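Local coordinates for Thiol:disulfide interchange protein (Proteus mirabilis, PDB 4OD7) that probably acts as a periplasmic thioredoxin-fold disulfide oxidoreductase of the DsbA type, introducing disulfide bonds into other proteins by dithiol exchange, at residues M154-I167 and K177-K189. The protein carries 1 engineered substitution. Sequence-based numbering, arbitrary orientation.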
loop_
_atom_site.group_PDB
_atom_site.type_symbol
_atom_site.label_atom_id
_atom_site.label_comp_id
_atom_site.label_asym_id
_atom_site.label_seq_id
_atom_site.Cartn_x
_atom_site.Cartn_y
_atom_site.Cartn_z
ATOM N N MET A 154 -5.844 5.262 0.653
ATOM C CA MET A 154 -5.143 5.983 -0.433
ATOM C C MET A 154 -5.469 7.481 -0.289
ATOM O O MET A 154 -6.608 7.857 -0.002
ATOM C CB MET A 154 -5.574 5.438 -1.814
ATOM C CG MET A 154 -4.775 5.875 -3.010
ATOM S SD MET A 154 -5.428 5.267 -4.581
ATOM C CE MET A 154 -5.076 3.530 -4.482
ATOM N N VAL A 155 -4.453 8.325 -0.365
ATOM C CA VAL A 155 -4.648 9.763 -0.242
ATOM C C VAL A 155 -4.109 10.441 -1.483
ATOM O O VAL A 155 -3.059 10.039 -1.988
ATOM C CB VAL A 155 -4.004 10.300 1.002
ATOM C CG1 VAL A 155 -4.247 11.804 1.102
ATOM C CG2 VAL A 155 -4.589 9.553 2.198
ATOM N N ILE A 156 -4.838 11.421 -2.011
ATOM C CA ILE A 156 -4.439 12.032 -3.275
ATOM C C ILE A 156 -4.069 13.498 -3.101
ATOM O O ILE A 156 -4.773 14.225 -2.429
ATOM C CB ILE A 156 -5.551 11.868 -4.289
ATOM C CG1 ILE A 156 -5.731 10.369 -4.547
ATOM C CG2 ILE A 156 -5.219 12.593 -5.573
ATOM C CD1 ILE A 156 -6.964 10.021 -5.276
ATOM N N ASP A 157 -2.941 13.898 -3.699
ATOM C CA ASP A 157 -2.415 15.262 -3.611
ATOM C C ASP A 157 -2.214 15.755 -2.179
ATOM O O ASP A 157 -2.143 16.979 -1.930
ATOM C CB ASP A 157 -3.321 16.217 -4.384
ATOM C CG ASP A 157 -3.277 15.956 -5.875
ATOM O OD1 ASP A 157 -2.202 15.536 -6.369
ATOM O OD2 ASP A 157 -4.318 16.139 -6.546
ATOM N N GLY A 158 -2.050 14.800 -1.262
ATOM C CA GLY A 158 -1.885 15.090 0.149
ATOM C C GLY A 158 -3.089 15.771 0.767
ATOM O O GLY A 158 -3.005 16.281 1.880
ATOM N N LYS A 159 -4.221 15.749 0.065
ATOM C CA LYS A 159 -5.386 16.577 0.428
ATOM C C LYS A 159 -6.722 15.805 0.438
ATOM O O LYS A 159 -7.593 16.138 1.242
ATOM C CB LYS A 159 -5.498 17.828 -0.474
ATOM C CG LYS A 159 -5.971 17.637 -1.903
ATOM C CD LYS A 159 -6.072 19.008 -2.612
ATOM C CE LYS A 159 -5.409 19.001 -3.999
ATOM N NZ LYS A 159 -5.639 20.241 -4.826
ATOM N N TYR A 160 -6.891 14.794 -0.414
ATOM C CA TYR A 160 -8.160 14.059 -0.484
ATOM C C TYR A 160 -7.988 12.615 -0.065
ATOM O O TYR A 160 -7.179 11.907 -0.642
ATOM C CB TYR A 160 -8.749 14.060 -1.899
ATOM C CG TYR A 160 -8.898 15.412 -2.578
ATOM C CD1 TYR A 160 -9.782 16.359 -2.074
ATOM C CD2 TYR A 160 -8.165 15.739 -3.725
ATOM C CE1 TYR A 160 -9.948 17.590 -2.691
ATOM C CE2 TYR A 160 -8.323 16.978 -4.350
ATOM C CZ TYR A 160 -9.218 17.904 -3.823
ATOM O OH TYR A 160 -9.399 19.149 -4.412
ATOM N N LYS A 161 -8.759 12.177 0.926
ATOM C CA LYS A 161 -8.762 10.774 1.319
ATOM C C LYS A 161 -9.918 10.019 0.680
ATOM O O LYS A 161 -11.096 10.331 0.894
ATOM C CB LYS A 161 -8.789 10.651 2.838
ATOM C CG LYS A 161 -8.654 9.235 3.333
ATOM C CD LYS A 161 -8.667 9.157 4.837
ATOM C CE LYS A 161 -7.254 9.569 5.333
ATOM N NZ LYS A 161 -6.965 9.384 6.790
ATOM N N MET A 162 -9.563 9.028 -0.132
ATOM C CA MET A 162 -10.546 8.130 -0.730
ATOM C C MET A 162 -11.494 7.489 0.278
ATOM O O MET A 162 -11.091 7.119 1.372
ATOM C CB MET A 162 -9.873 7.018 -1.509
ATOM C CG MET A 162 -9.122 7.478 -2.693
ATOM S SD MET A 162 -10.123 8.256 -3.950
ATOM C CE MET A 162 -11.161 6.975 -4.627
ATOM N N LYS A 163 -12.762 7.433 -0.099
ATOM C CA LYS A 163 -13.797 6.748 0.649
ATOM C C LYS A 163 -14.155 5.445 -0.044
ATOM O O LYS A 163 -14.965 5.432 -0.966
ATOM C CB LYS A 163 -15.018 7.637 0.766
ATOM C CG LYS A 163 -15.844 7.346 1.956
ATOM C CD LYS A 163 -16.923 8.396 2.149
ATOM C CE LYS A 163 -18.307 7.749 2.146
ATOM N NZ LYS A 163 -18.660 7.095 3.415
ATOM N N ASN A 164 -13.492 4.369 0.369
ATOM C CA ASN A 164 -13.562 3.079 -0.323
ATOM C C ASN A 164 -14.968 2.493 -0.297
ATOM O O ASN A 164 -15.326 1.695 -1.162
ATOM C CB ASN A 164 -12.527 2.093 0.238
ATOM C CG ASN A 164 -11.080 2.497 -0.082
ATOM O OD1 ASN A 164 -10.820 3.576 -0.584
ATOM N ND2 ASN A 164 -10.134 1.643 0.284
ATOM N N ASP A 165 -15.725 2.850 0.737
ATOM C CA ASP A 165 -17.117 2.403 0.887
ATOM C C ASP A 165 -18.049 3.426 0.253
ATOM O O ASP A 165 -19.238 3.407 0.477
ATOM C CB ASP A 165 -17.479 2.181 2.358
ATOM C CG ASP A 165 -17.780 3.432 3.109
ATOM O OD1 ASP A 165 -17.352 4.484 2.725
ATOM O OD2 ASP A 165 -18.401 3.358 4.180
ATOM N N GLY A 166 -17.484 4.324 -0.526
ATOM C CA GLY A 166 -18.219 5.389 -1.152
ATOM C C GLY A 166 -18.202 5.236 -2.664
ATOM O O GLY A 166 -18.839 6.015 -3.392
ATOM N N ILE A 167 -17.468 4.237 -3.136
ATOM C CA ILE A 167 -17.463 3.877 -4.546
ATOM C C ILE A 167 -18.442 2.728 -4.789
ATOM O O ILE A 167 -18.440 1.749 -4.050
ATOM C CB ILE A 167 -16.048 3.489 -5.017
ATOM C CG1 ILE A 167 -15.193 4.737 -5.064
ATOM C CG2 ILE A 167 -16.053 2.889 -6.397
ATOM C CD1 ILE A 167 -13.778 4.460 -5.044
ATOM N N LYS A 177 -12.278 -0.549 -11.699
ATOM C CA LYS A 177 -12.352 0.394 -12.787
ATOM C C LYS A 177 -13.004 1.652 -12.278
ATOM O O LYS A 177 -12.630 2.766 -12.641
ATOM C CB LYS A 177 -13.103 -0.215 -13.942
ATOM C CG LYS A 177 -12.247 -1.202 -14.693
ATOM C CD LYS A 177 -12.969 -1.784 -15.893
ATOM C CE LYS A 177 -14.238 -2.507 -15.439
ATOM N NZ LYS A 177 -14.926 -3.240 -16.521
ATOM N N ALA A 178 -14.027 1.454 -11.474
ATOM C CA ALA A 178 -14.746 2.560 -10.893
ATOM C C ALA A 178 -13.844 3.308 -9.950
ATOM O O ALA A 178 -13.966 4.497 -9.815
ATOM C CB ALA A 178 -15.970 2.071 -10.161
ATOM N N TYR A 179 -13.001 2.584 -9.225
ATOM C CA TYR A 179 -12.055 3.182 -8.287
ATOM C C TYR A 179 -11.056 4.017 -9.049
ATOM O O TYR A 179 -10.786 5.168 -8.701
ATOM C CB TYR A 179 -11.305 2.128 -7.472
ATOM C CG TYR A 179 -10.681 2.679 -6.185
ATOM C CD1 TYR A 179 -9.455 3.340 -6.192
ATOM C CD2 TYR A 179 -11.316 2.508 -4.957
ATOM C CE1 TYR A 179 -8.904 3.844 -5.024
ATOM C CE2 TYR A 179 -10.777 2.998 -3.796
ATOM C CZ TYR A 179 -9.565 3.663 -3.827
ATOM O OH TYR A 179 -9.039 4.151 -2.642
ATOM N N SER A 180 -10.522 3.406 -10.106
ATOM C CA SER A 180 -9.555 4.048 -10.999
ATOM C C SER A 180 -10.152 5.274 -11.666
ATOM O O SER A 180 -9.449 6.230 -11.940
ATOM C CB SER A 180 -9.097 3.072 -12.074
ATOM O OG SER A 180 -8.425 3.775 -13.089
ATOM N N ASP A 181 -11.449 5.215 -11.951
ATOM C CA ASP A 181 -12.183 6.335 -12.522
ATOM C C ASP A 181 -12.188 7.538 -11.565
ATOM O O ASP A 181 -11.891 8.650 -11.967
ATOM C CB ASP A 181 -13.597 5.870 -12.822
ATOM C CG ASP A 181 -14.260 6.615 -13.948
ATOM O OD1 ASP A 181 -13.566 7.263 -14.770
ATOM O OD2 ASP A 181 -15.509 6.513 -14.014
ATOM N N VAL A 182 -12.549 7.316 -10.299
ATOM C CA VAL A 182 -12.589 8.386 -9.274
ATOM C C VAL A 182 -11.229 9.056 -9.021
ATOM O O VAL A 182 -11.160 10.260 -8.826
ATOM C CB VAL A 182 -13.168 7.859 -7.943
ATOM C CG1 VAL A 182 -13.149 8.914 -6.860
ATOM C CG2 VAL A 182 -14.582 7.413 -8.170
ATOM N N VAL A 183 -10.161 8.259 -8.953
ATOM C CA VAL A 183 -8.813 8.770 -8.686
ATOM C C VAL A 183 -8.363 9.777 -9.723
ATOM O O VAL A 183 -7.881 10.851 -9.378
ATOM C CB VAL A 183 -7.792 7.647 -8.617
ATOM C CG1 VAL A 183 -6.366 8.205 -8.535
ATOM C CG2 VAL A 183 -8.102 6.786 -7.425
ATOM N N ASN A 184 -8.535 9.412 -10.987
ATOM C CA ASN A 184 -8.115 10.242 -12.109
ATOM C C ASN A 184 -8.893 11.568 -12.123
ATOM O O ASN A 184 -8.382 12.597 -12.577
ATOM C CB ASN A 184 -8.365 9.504 -13.428
ATOM C CG ASN A 184 -7.405 8.382 -13.676
ATOM O OD1 ASN A 184 -6.445 8.187 -12.948
ATOM N ND2 ASN A 184 -7.679 7.610 -14.702
ATOM N N GLN A 185 -10.112 11.553 -11.575
ATOM C CA GLN A 185 -10.909 12.767 -11.480
ATOM C C GLN A 185 -10.378 13.639 -10.364
ATOM O O GLN A 185 -10.342 14.853 -10.489
ATOM C CB GLN A 185 -12.395 12.440 -11.251
ATOM N N LEU A 186 -9.939 13.029 -9.282
ATOM C CA LEU A 186 -9.319 13.782 -8.217
ATOM C C LEU A 186 -7.948 14.278 -8.615
ATOM O O LEU A 186 -7.414 15.225 -8.028
ATOM C CB LEU A 186 -9.159 12.906 -7.005
ATOM C CG LEU A 186 -10.423 12.669 -6.208
ATOM C CD1 LEU A 186 -10.332 11.337 -5.520
ATOM C CD2 LEU A 186 -10.562 13.772 -5.204
ATOM N N LEU A 187 -7.331 13.598 -9.572
ATOM C CA LEU A 187 -6.020 14.042 -10.025
ATOM C C LEU A 187 -6.084 15.306 -10.868
ATOM O O LEU A 187 -5.224 16.208 -10.722
ATOM C CB LEU A 187 -5.342 12.921 -10.802
ATOM C CG LEU A 187 -4.788 11.793 -9.934
ATOM C CD1 LEU A 187 -4.262 10.723 -10.842
ATOM C CD2 LEU A 187 -3.707 12.306 -8.957
ATOM N N MET A 188 -7.074 15.373 -11.761
ATOM C CA MET A 188 -7.277 16.579 -12.576
ATOM C C MET A 188 -7.818 17.750 -11.747
ATOM O O MET A 188 -8.028 18.833 -12.288
ATOM C CB MET A 188 -8.216 16.314 -13.767
ATOM C CG MET A 188 -7.652 15.443 -14.921
ATOM S SD MET A 188 -6.121 16.008 -15.740
ATOM C CE MET A 188 -4.863 15.043 -14.877
ATOM N N LYS A 189 -8.008 17.551 -10.442
ATOM C CA LYS A 189 -8.607 18.572 -9.585
ATOM C C LYS A 189 -7.577 19.406 -8.805
ATOM O O LYS A 189 -6.903 18.912 -7.897
ATOM C CB LYS A 189 -9.574 17.890 -8.630
ATOM C CG LYS A 189 -10.438 18.819 -7.803
ATOM C CD LYS A 189 -11.469 17.998 -7.048
ATOM C CE LYS A 189 -12.338 18.824 -6.094
ATOM N NZ LYS A 189 -13.704 19.080 -6.652
#
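L186 meets the Y160 ring where the C-terminal helix of this thioredoxin fold fits the β-hairpin 154–162, against whose face it packs. The helix runs almost exactly against strand 160–162, at 178°, with the two axes 10.7 Å apart. L186 drives its forked end into the hollow between I156, Y160 and M162. Its CD2 sits over a face of the Y160 ring, 3.8 Å from the centroid, while CD1 touches both I156 CD1 and the sulfur of M162. I156 in turn drops CD1 into the dip between V183 and L186, and its other branch, CG2, meets L187 CD2 at 3.7 Å. A classic beta bulge, with K159 and Y160 both opposite I156, shapes this end of the hairpin, and the chain of K189 passes across the tip of Y160 at about a right angle.

Two turns back from L186, the Y179 ring reaches the hairpin, its CG swung anti to the backbone N (chi1 -160°). M162 folds back on itself at chi2 and chi3, which lays its methyl over a face of the Y179 ring, CE 4.0 Å from the centroid; the same methyl presses on V182 CG1. M154 takes the ring's edge instead, a Met-aromatic contact with SD 3.8 Å from Y179 CE1. F38 meets the same ring edge-to-face, and V44 and V48 of helix 44–51 also pack on Y179. Beyond the hairpin, I167 CG2 rests on A178 CB. The tyrosine's hydroxyl finishes the fit: Y179 OH donates to N164 OD1 at 2.8 Å, approaching 32° out of the carbonyl plane.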